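PDB 1KA2: thermostable carboxypeptidase 1 from Pyrococcus furiosus, which removes amino acids one at a time from the C-terminus of peptides with broad specificity, as a cobalt-dependent metallocarboxypeptidase. Local coordinates for residues R106-T111 / I139-R144; S113-A118 / S129-W134; P347-T352 / I397-Y402. All coordinates share one frame; numbering follows the deposited sequence.

Interaction 1: R106-T111 / I139-R144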
loop_
_atom_site.group_PDB
_atom_site.type_symbol
_atom_site.label_atom_id
_atom_site.label_comp_id
_atom_site.label_asym_id
_atom_site.label_seq_id
_atom_site.Cartn_x
_atom_site.Cartn_y
_atom_site.Cartn_z
ATOM N N ARG A 106 11.280 2.192 24.843
ATOM C CA ARG A 106 11.280 3.607 24.508
ATOM C C ARG A 106 12.712 4.090 24.297
ATOM O O ARG A 106 13.036 4.674 23.259
ATOM C CB ARG A 106 10.624 4.407 25.633
ATOM C CG ARG A 106 10.424 5.869 25.320
ATOM C CD ARG A 106 11.342 6.728 26.151
ATOM N NE ARG A 106 11.048 6.685 27.579
ATOM C CZ ARG A 106 10.811 7.768 28.314
ATOM N NH1 ARG A 106 10.824 8.966 27.744
ATOM N NH2 ARG A 106 10.614 7.660 29.620
ATOM N N GLU A 107 13.565 3.835 25.284
ATOM C CA GLU A 107 14.960 4.246 25.212
ATOM C C GLU A 107 15.575 3.803 23.883
ATOM O O GLU A 107 16.188 4.602 23.178
ATOM C CB GLU A 107 15.738 3.649 26.393
ATOM C CG GLU A 107 17.186 4.110 26.486
ATOM C CD GLU A 107 17.943 3.472 27.641
ATOM O OE1 GLU A 107 19.144 3.780 27.799
ATOM O OE2 GLU A 107 17.349 2.666 28.392
ATOM N N VAL A 108 15.391 2.531 23.543
ATOM C CA VAL A 108 15.929 1.974 22.306
ATOM C C VAL A 108 15.416 2.680 21.054
ATOM O O VAL A 108 16.195 3.011 20.163
ATOM C CB VAL A 108 15.623 0.463 22.202
ATOM C CG1 VAL A 108 15.871 -0.035 20.780
ATOM C CG2 VAL A 108 16.506 -0.307 23.178
ATOM N N SER A 109 14.108 2.900 20.980
ATOM C CA SER A 109 13.538 3.587 19.828
ATOM C C SER A 109 14.194 4.950 19.685
ATOM O O SER A 109 14.682 5.306 18.614
ATOM C CB SER A 109 12.028 3.769 19.995
ATOM O OG SER A 109 11.332 2.585 19.656
ATOM N N GLU A 110 14.207 5.709 20.774
ATOM C CA GLU A 110 14.811 7.039 20.765
ATOM C C GLU A 110 16.261 6.980 20.313
ATOM O O GLU A 110 16.615 7.526 19.275
ATOM C CB GLU A 110 14.730 7.676 22.161
ATOM C CG GLU A 110 13.410 8.388 22.433
ATOM C CD GLU A 110 13.219 8.776 23.893
ATOM O OE1 GLU A 110 14.124 9.393 24.492
ATOM O OE2 GLU A 110 12.140 8.470 24.436
ATOM N N THR A 111 17.090 6.308 21.101
ATOM C CA THR A 111 18.507 6.171 20.803
ATOM C C THR A 111 18.744 5.681 19.368
ATOM O O THR A 111 19.530 6.267 18.621
ATOM C CB THR A 111 19.162 5.200 21.806
ATOM O OG1 THR A 111 18.712 5.523 23.133
ATOM C CG2 THR A 111 20.684 5.314 21.749
ATOM N N ILE A 139 25.892 -0.107 22.514
ATOM C CA ILE A 139 26.544 -1.262 23.120
ATOM C C ILE A 139 25.910 -1.507 24.492
ATOM O O ILE A 139 25.622 -2.646 24.868
ATOM C CB ILE A 139 28.072 -1.039 23.260
ATOM C CG1 ILE A 139 28.745 -1.253 21.897
ATOM C CG2 ILE A 139 28.663 -2.003 24.282
ATOM C CD1 ILE A 139 30.187 -0.794 21.828
ATOM N N SER A 140 25.665 -0.429 25.229
ATOM C CA SER A 140 25.057 -0.562 26.543
ATOM C C SER A 140 23.650 -1.145 26.436
ATOM O O SER A 140 23.251 -1.958 27.262
ATOM C CB SER A 140 24.995 0.792 27.254
ATOM O OG SER A 140 24.484 0.638 28.575
ATOM N N LEU A 141 22.897 -0.721 25.426
ATOM C CA LEU A 141 21.535 -1.224 25.222
ATOM C C LEU A 141 21.551 -2.719 24.880
ATOM O O LEU A 141 20.706 -3.482 25.351
ATOM C CB LEU A 141 20.841 -0.440 24.103
ATOM C CG LEU A 141 20.647 1.067 24.322
ATOM C CD1 LEU A 141 20.035 1.674 23.066
ATOM C CD2 LEU A 141 19.753 1.330 25.539
ATOM N N ALA A 142 22.518 -3.128 24.059
ATOM C CA ALA A 142 22.656 -4.528 23.668
ATOM C C ALA A 142 22.898 -5.423 24.890
ATOM O O ALA A 142 22.265 -6.470 25.037
ATOM C CB ALA A 142 23.802 -4.682 22.681
ATOM N N LYS A 143 23.821 -5.014 25.758
ATOM C CA LYS A 143 24.123 -5.788 26.961
ATOM C C LYS A 143 22.878 -5.864 27.834
ATOM O O LYS A 143 22.491 -6.948 28.275
ATOM C CB LYS A 143 25.277 -5.152 27.739
ATOM C CG LYS A 143 26.639 -5.264 27.058
ATOM C CD LYS A 143 27.553 -4.121 27.487
ATOM C CE LYS A 143 28.774 -4.599 28.252
ATOM N NZ LYS A 143 29.666 -5.442 27.417
ATOM N N ARG A 144 22.241 -4.721 28.078
ATOM C CA ARG A 144 21.028 -4.719 28.892
ATOM C C ARG A 144 20.049 -5.725 28.286
ATOM O O ARG A 144 19.512 -6.575 28.990
ATOM C CB ARG A 144 20.352 -3.334 28.910
ATOM C CG ARG A 144 21.204 -2.169 29.414
ATOM C CD ARG A 144 20.773 -1.679 30.790
ATOM N NE ARG A 144 19.357 -1.306 30.897
ATOM C CZ ARG A 144 18.792 -0.235 30.339
ATOM N NH1 ARG A 144 19.506 0.605 29.604
ATOM N NH2 ARG A 144 17.503 0.012 30.541
HETATM O O HOH W 1 15.428 1.724 30.138
#

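Interaction 2: S113-A118 / S129-W134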
loop_
_atom_site.group_PDB
_atom_site.type_symbol
_atom_site.label_atom_id
_atom_site.label_comp_id
_atom_site.label_asym_id
_atom_site.label_seq_id
_atom_site.Cartn_x
_atom_site.Cartn_y
_atom_site.Cartn_z
ATOM N N SER A 113 16.765 5.737 16.616
ATOM C CA SER A 113 16.409 6.756 15.628
ATOM C C SER A 113 17.508 7.801 15.476
ATOM O O SER A 113 17.948 8.097 14.365
ATOM C CB SER A 113 15.107 7.455 16.023
ATOM O OG SER A 113 14.010 6.559 15.958
ATOM N N LEU A 114 17.944 8.362 16.596
ATOM C CA LEU A 114 18.988 9.375 16.583
ATOM C C LEU A 114 20.342 8.818 16.162
ATOM O O LEU A 114 21.155 9.523 15.556
ATOM C CB LEU A 114 19.124 10.013 17.965
ATOM C CG LEU A 114 18.164 11.131 18.383
ATOM C CD1 LEU A 114 16.757 10.586 18.531
ATOM C CD2 LEU A 114 18.636 11.730 19.705
ATOM N N ALA A 115 20.595 7.557 16.486
ATOM C CA ALA A 115 21.873 6.958 16.134
ATOM C C ALA A 115 21.946 6.702 14.635
ATOM O O ALA A 115 23.010 6.827 14.033
ATOM C CB ALA A 115 22.088 5.653 16.907
ATOM N N THR A 116 20.814 6.344 14.034
ATOM C CA THR A 116 20.785 6.074 12.602
ATOM C C THR A 116 21.083 7.366 11.839
ATOM O O THR A 116 21.874 7.373 10.892
ATOM C CB THR A 116 19.418 5.510 12.159
ATOM O OG1 THR A 116 19.240 4.197 12.706
ATOM C CG2 THR A 116 19.335 5.440 10.641
ATOM N N LYS A 117 20.448 8.457 12.262
ATOM C CA LYS A 117 20.648 9.760 11.629
ATOM C C LYS A 117 22.096 10.206 11.787
ATOM O O LYS A 117 22.696 10.759 10.858
ATOM C CB LYS A 117 19.718 10.807 12.255
ATOM C CG LYS A 117 18.246 10.639 11.897
ATOM C CD LYS A 117 17.975 11.032 10.442
ATOM C CE LYS A 117 18.240 12.528 10.219
ATOM N NZ LYS A 117 17.942 13.005 8.838
ATOM N N ALA A 118 22.656 9.967 12.967
ATOM C CA ALA A 118 24.038 10.349 13.231
ATOM C C ALA A 118 25.013 9.471 12.447
ATOM O O ALA A 118 26.088 9.920 12.039
ATOM C CB ALA A 118 24.329 10.260 14.724
ATOM N N SER A 129 33.730 10.176 14.792
ATOM C CA SER A 129 33.414 10.888 16.024
ATOM C C SER A 129 31.913 11.200 16.106
ATOM O O SER A 129 31.338 11.181 17.193
ATOM C CB SER A 129 34.224 12.188 16.129
ATOM O OG SER A 129 33.710 13.195 15.274
ATOM N N LYS A 130 31.277 11.474 14.968
ATOM C CA LYS A 130 29.848 11.786 14.970
ATOM C C LYS A 130 28.958 10.589 15.294
ATOM O O LYS A 130 27.775 10.762 15.583
ATOM C CB LYS A 130 29.408 12.359 13.624
ATOM C CG LYS A 130 29.017 13.833 13.653
ATOM C CD LYS A 130 27.960 14.119 12.579
ATOM C CE LYS A 130 27.831 15.605 12.228
ATOM N NZ LYS A 130 26.780 16.345 12.991
ATOM N N PHE A 131 29.511 9.378 15.229
ATOM C CA PHE A 131 28.735 8.177 15.533
ATOM C C PHE A 131 29.217 7.509 16.821
ATOM O O PHE A 131 28.430 6.897 17.545
ATOM C CB PHE A 131 28.815 7.177 14.367
ATOM C CG PHE A 131 27.979 5.934 14.566
ATOM C CD1 PHE A 131 26.607 6.027 14.795
ATOM C CD2 PHE A 131 28.560 4.669 14.524
ATOM C CE1 PHE A 131 25.833 4.884 14.980
ATOM C CE2 PHE A 131 27.793 3.524 14.709
ATOM C CZ PHE A 131 26.427 3.634 14.936
ATOM N N GLU A 132 30.509 7.653 17.106
ATOM C CA GLU A 132 31.137 7.051 18.279
ATOM C C GLU A 132 30.296 7.016 19.557
ATOM O O GLU A 132 29.972 5.937 20.056
ATOM C CB GLU A 132 32.476 7.737 18.574
ATOM C CG GLU A 132 33.391 6.931 19.494
ATOM C CD GLU A 132 34.470 7.785 20.138
ATOM O OE1 GLU A 132 35.075 8.614 19.430
ATOM O OE2 GLU A 132 34.718 7.621 21.352
ATOM N N PRO A 133 29.938 8.186 20.115
ATOM C CA PRO A 133 29.132 8.148 21.343
ATOM C C PRO A 133 27.848 7.337 21.176
ATOM O O PRO A 133 27.434 6.632 22.089
ATOM C CB PRO A 133 28.870 9.626 21.634
ATOM C CG PRO A 133 28.844 10.236 20.264
ATOM C CD PRO A 133 30.027 9.561 19.593
ATOM N N TRP A 134 27.227 7.437 20.004
ATOM C CA TRP A 134 26.002 6.692 19.727
ATOM C C TRP A 134 26.266 5.198 19.752
ATOM O O TRP A 134 25.390 4.416 20.145
ATOM C CB TRP A 134 25.418 7.082 18.368
ATOM C CG TRP A 134 24.804 8.439 18.373
ATOM C CD1 TRP A 134 25.314 9.576 17.817
ATOM C CD2 TRP A 134 23.587 8.819 19.020
ATOM N NE1 TRP A 134 24.490 10.643 18.079
ATOM C CE2 TRP A 134 23.421 10.207 18.818
ATOM C CE3 TRP A 134 22.618 8.119 19.755
ATOM C CZ2 TRP A 134 22.323 10.913 19.326
ATOM C CZ3 TRP A 134 21.530 8.818 20.259
ATOM C CH2 TRP A 134 21.393 10.203 20.043
#

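Interaction 3: P347-T352 / I397-Y402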
loop_
_atom_site.group_PDB
_atom_site.type_symbol
_atom_site.label_atom_id
_atom_site.label_comp_id
_atom_site.label_asym_id
_atom_site.label_seq_id
_atom_site.Cartn_x
_atom_site.Cartn_y
_atom_site.Cartn_z
ATOM N N PRO A 347 39.069 -9.883 -2.885
ATOM C CA PRO A 347 38.867 -9.343 -1.542
ATOM C C PRO A 347 38.744 -7.835 -1.719
ATOM O O PRO A 347 39.491 -7.237 -2.495
ATOM C CB PRO A 347 40.139 -9.771 -0.801
ATOM C CG PRO A 347 41.161 -9.895 -1.898
ATOM C CD PRO A 347 40.371 -10.563 -2.996
ATOM N N ASP A 348 37.777 -7.231 -1.036
ATOM C CA ASP A 348 37.552 -5.798 -1.144
ATOM C C ASP A 348 36.919 -5.308 0.154
ATOM O O ASP A 348 36.521 -6.104 1.002
ATOM C CB ASP A 348 36.629 -5.489 -2.329
ATOM C CG ASP A 348 37.025 -4.218 -3.072
ATOM O OD1 ASP A 348 37.635 -3.320 -2.456
ATOM O OD2 ASP A 348 36.710 -4.107 -4.276
ATOM N N PHE A 349 36.824 -3.993 0.293
ATOM C CA PHE A 349 36.294 -3.374 1.496
ATOM C C PHE A 349 34.817 -3.539 1.844
ATOM O O PHE A 349 34.479 -3.704 3.013
ATOM C CB PHE A 349 36.612 -1.881 1.461
ATOM C CG PHE A 349 38.076 -1.573 1.559
ATOM C CD1 PHE A 349 38.603 -0.451 0.937
ATOM C CD2 PHE A 349 38.927 -2.398 2.284
ATOM C CE1 PHE A 349 39.957 -0.156 1.036
ATOM C CE2 PHE A 349 40.281 -2.110 2.387
ATOM C CZ PHE A 349 40.798 -0.989 1.761
ATOM N N ILE A 350 33.945 -3.499 0.842
ATOM C CA ILE A 350 32.506 -3.554 1.084
ATOM C C ILE A 350 31.831 -4.916 1.100
ATOM O O ILE A 350 31.775 -5.622 0.103
ATOM C CB ILE A 350 31.761 -2.646 0.073
ATOM C CG1 ILE A 350 32.466 -1.288 -0.012
ATOM C CG2 ILE A 350 30.310 -2.465 0.489
ATOM C CD1 ILE A 350 32.650 -0.607 1.319
ATOM N N ARG A 351 31.279 -5.257 2.254
ATOM C CA ARG A 351 30.596 -6.524 2.425
ATOM C C ARG A 351 29.525 -6.794 1.355
ATOM O O ARG A 351 29.502 -7.873 0.762
ATOM C CB ARG A 351 29.966 -6.566 3.814
ATOM C CG ARG A 351 29.172 -7.812 4.094
ATOM C CD ARG A 351 28.261 -7.582 5.281
ATOM N NE ARG A 351 26.932 -8.082 4.959
ATOM C CZ ARG A 351 25.869 -7.315 4.749
ATOM N NH1 ARG A 351 25.958 -5.994 4.834
ATOM N NH2 ARG A 351 24.719 -7.884 4.427
ATOM N N THR A 352 28.646 -5.827 1.090
ATOM C CA THR A 352 27.588 -6.049 0.102
ATOM C C THR A 352 28.085 -6.288 -1.322
ATOM O O THR A 352 27.324 -6.697 -2.194
ATOM C CB THR A 352 26.566 -4.883 0.089
ATOM O OG1 THR A 352 27.248 -3.645 -0.114
ATOM C CG2 THR A 352 25.825 -4.820 1.409
ATOM N N ILE A 397 43.707 -6.449 3.063
ATOM C CA ILE A 397 43.513 -5.027 2.755
ATOM C C ILE A 397 43.120 -4.284 4.022
ATOM O O ILE A 397 42.570 -4.880 4.948
ATOM C CB ILE A 397 42.426 -4.838 1.682
ATOM C CG1 ILE A 397 41.108 -5.445 2.171
ATOM C CG2 ILE A 397 42.893 -5.498 0.387
ATOM C CD1 ILE A 397 39.969 -5.339 1.159
ATOM N N ARG A 398 43.414 -2.988 4.065
ATOM C CA ARG A 398 43.096 -2.179 5.234
ATOM C C ARG A 398 42.312 -0.950 4.828
ATOM O O ARG A 398 42.773 -0.156 4.012
ATOM C CB ARG A 398 44.373 -1.734 5.948
ATOM C CG ARG A 398 44.102 -1.055 7.286
ATOM C CD ARG A 398 45.345 -0.386 7.869
ATOM N NE ARG A 398 45.235 -0.206 9.318
ATOM C CZ ARG A 398 45.295 -1.203 10.198
ATOM N NH1 ARG A 398 45.467 -2.450 9.780
ATOM N NH2 ARG A 398 45.180 -0.956 11.495
ATOM N N PRO A 399 41.113 -0.769 5.400
ATOM C CA PRO A 399 40.310 0.404 5.045
ATOM C C PRO A 399 41.129 1.671 5.255
ATOM O O PRO A 399 41.897 1.765 6.204
ATOM C CB PRO A 399 39.128 0.316 6.006
ATOM C CG PRO A 399 38.984 -1.176 6.228
ATOM C CD PRO A 399 40.423 -1.601 6.404
ATOM N N ARG A 400 40.962 2.644 4.372
ATOM C CA ARG A 400 41.697 3.897 4.467
ATOM C C ARG A 400 40.813 5.000 5.019
ATOM O O ARG A 400 41.296 6.053 5.434
ATOM C CB ARG A 400 42.219 4.282 3.084
ATOM C CG ARG A 400 43.104 3.214 2.475
ATOM C CD ARG A 400 43.166 3.357 0.985
ATOM N NE ARG A 400 41.835 3.263 0.399
ATOM C CZ ARG A 400 41.562 3.590 -0.856
ATOM N NH1 ARG A 400 42.536 4.029 -1.645
ATOM N NH2 ARG A 400 40.321 3.486 -1.314
ATOM N N LYS A 401 39.509 4.755 5.015
ATOM C CA LYS A 401 38.550 5.712 5.526
ATOM C C LYS A 401 37.402 4.978 6.223
ATOM O O LYS A 401 37.103 3.826 5.909
ATOM C CB LYS A 401 38.035 6.599 4.391
ATOM C CG LYS A 401 37.688 5.867 3.111
ATOM C CD LYS A 401 37.055 6.841 2.123
ATOM C CE LYS A 401 36.678 6.173 0.827
ATOM N NZ LYS A 401 36.027 7.141 -0.086
ATOM N N TYR A 402 36.766 5.646 7.175
ATOM C CA TYR A 402 35.689 5.036 7.942
ATOM C C TYR A 402 34.547 4.452 7.113
ATOM O O TYR A 402 33.991 3.418 7.480
ATOM C CB TYR A 402 35.153 6.045 8.970
ATOM C CG TYR A 402 36.161 6.397 10.050
ATOM C CD1 TYR A 402 36.539 7.723 10.279
ATOM C CD2 TYR A 402 36.740 5.403 10.845
ATOM C CE1 TYR A 402 37.471 8.051 11.276
ATOM C CE2 TYR A 402 37.671 5.719 11.847
ATOM C CZ TYR A 402 38.031 7.045 12.057
ATOM O OH TYR A 402 38.936 7.364 13.055
#

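Interaction 1: R106-T111 / I139-R144
Leu141 reaches across to Glu107, Val108 and Thr111 in an antiparallel helical hairpin, formed by helices 102-124 and 132-149. The short segments run at 153° to each other with axes 11.1 Å apart, a wide spacing that lets side chains rather than backbones make the contact. Leucine suits this place because its fork sends one methyl to Thr111 and Val108 and the other to Glu107. Its CD1 branch meets Thr111 nearly tip to tip, with CB of Thr111 3.8 Å from CD1 of Leu141, and passes CG2 of Val108. The CD2 branch lies 3.4 Å from OE1 of Glu107 and also packs on that residue's CD.

Glu107 is extended: CG stands anti to the backbone N (chi1 -175°) and the chain continues straight, carrying the carboxylate over Leu141 to Arg144. There OE2 accepts a bond from NH1 of Arg144 (3.2 Å, 156°), nearly in the guanidinium plane, and a weaker one from NH2, together a salt bridge between two partly exposed side chains. An alanine in place of Glu107 would probably leave Arg144 without this charge partner and take one packing partner from CD2 of Leu141. One water bridges the pair, donating to OE2 of Glu107 at 2.8 Å and accepting from NH2 of Arg144 at 2.7 Å.

Interaction 2: S113-A118 / S129-W134
Near the turn of the helical hairpin made by helices 102-124 and 132-149, Trp134 lays its indole against the backbone of residues 114 and 115 and the side chains of Leu114, Ala115 and Ala118. Trp134 stands in the first turn of its helix, and CG set beside the backbone N (chi1 -73°) swings the ring across to the facing helix. One face rests on helix backbone: Leu114 O sits 4.0 Å above the plane, over the centre of the indole, while Ala115 CA lies 3.6 Å above it and nearer the rim. Such close approach is possible because alanine offers only a methyl; the CB of Ala115 settles 3.8 Å from CE3 of Trp134. Farther along, Ala118 CB meets the pyrrole side, 3.3 Å from CD1 of Trp134, and comes in obliquely. Leu114 lies beside the benzo end, though how closely is doubtful.

Residues 114, 115 and 118 fall on one face of helix 102-124, as the spacing of an alpha-helix requires, so a single flat ring can span about one turn. The residues just before helix 132-149 add to the contact. Lys130 O approaches Ala118 CB at 3.6 Å and also lies at the edge of the Trp134 ring, in its plane.

Phe131 works on the other flank of Ala115. Its CG is anti to the backbone N (chi1 -177°), which directs the ring toward Ala115, and its CE1 edge lies 3.6 Å from Ala115 O, nearly in the ring plane. Beyond the two segments, the Phe131 ring meets Trp119 edge to face and also touches Leu407, and Lys137 makes a cation-pi contact with Trp134.

Interaction 3: P347-T352 / I397-Y402
Ile397 holds CG1 between its backbone N and carbonyl carbon (chi1 59°), and with the chain extended beyond, CD1 is driven into the neighbouring loop against Phe349. The Phe349 ring, whose CG lies beside the backbone N (chi1 -67°), leans over residues 397-400 to receive it. CD1 of Ile397 packs tightly there, 3.3 Å from CD2 of Phe349 and 3.2 Å from C of Asp348. A long aliphatic chain fits, since CB, CG1 and CD1 line the CE2-CD2 side of the ring.

Pro399 suits the ring face because its CA offers a C-H to the pi cloud: CA of Pro399 stands 3.9 Å from the Phe349 ring centroid, 24° off the normal, a CH-pi contact. Arg398 O closes on CZ of Phe349 at 3.1 Å from an oblique direction. Arg400 comes up at the ring edge, its NE 4.0 Å from CE1 of Phe349, while its NH2 is salt-bridged to Glu404. Arg398 carries its guanidinium to Glu392, Glu385 and Asp389, three salt-bridge partners.

Phe349 stands directly before Ile350, which opens the predicted I/NRXXA/SD motif. Gln408, in the likewise predicted GXXQDXHW motif, bonds both Phe349 O and Arg351 N, so this loop-to-loop packing adjoins the meeting of two sequence motifs characteristic of M32 peptidases.

In the fold
Interactions 1 and 2 are successive levels of one helical hairpin: the second is nested within the chain loop closed by the first, their centres are about 13 Å apart, and they meet where Thr111 O lies 3.6 Å from Trp134 CZ3. Interaction 3 comes later in the sequence. Its centre is about 21 Å from that of interaction 2, with nearest atoms about 6 Å apart, and about 28 Å from that of interaction 1. Leu407 touches both Phe131 of interaction 2 and Tyr402 of segment 397-402. All three lie away from the metal site, where His269, His273 and Glu299 hold the magnesium ion.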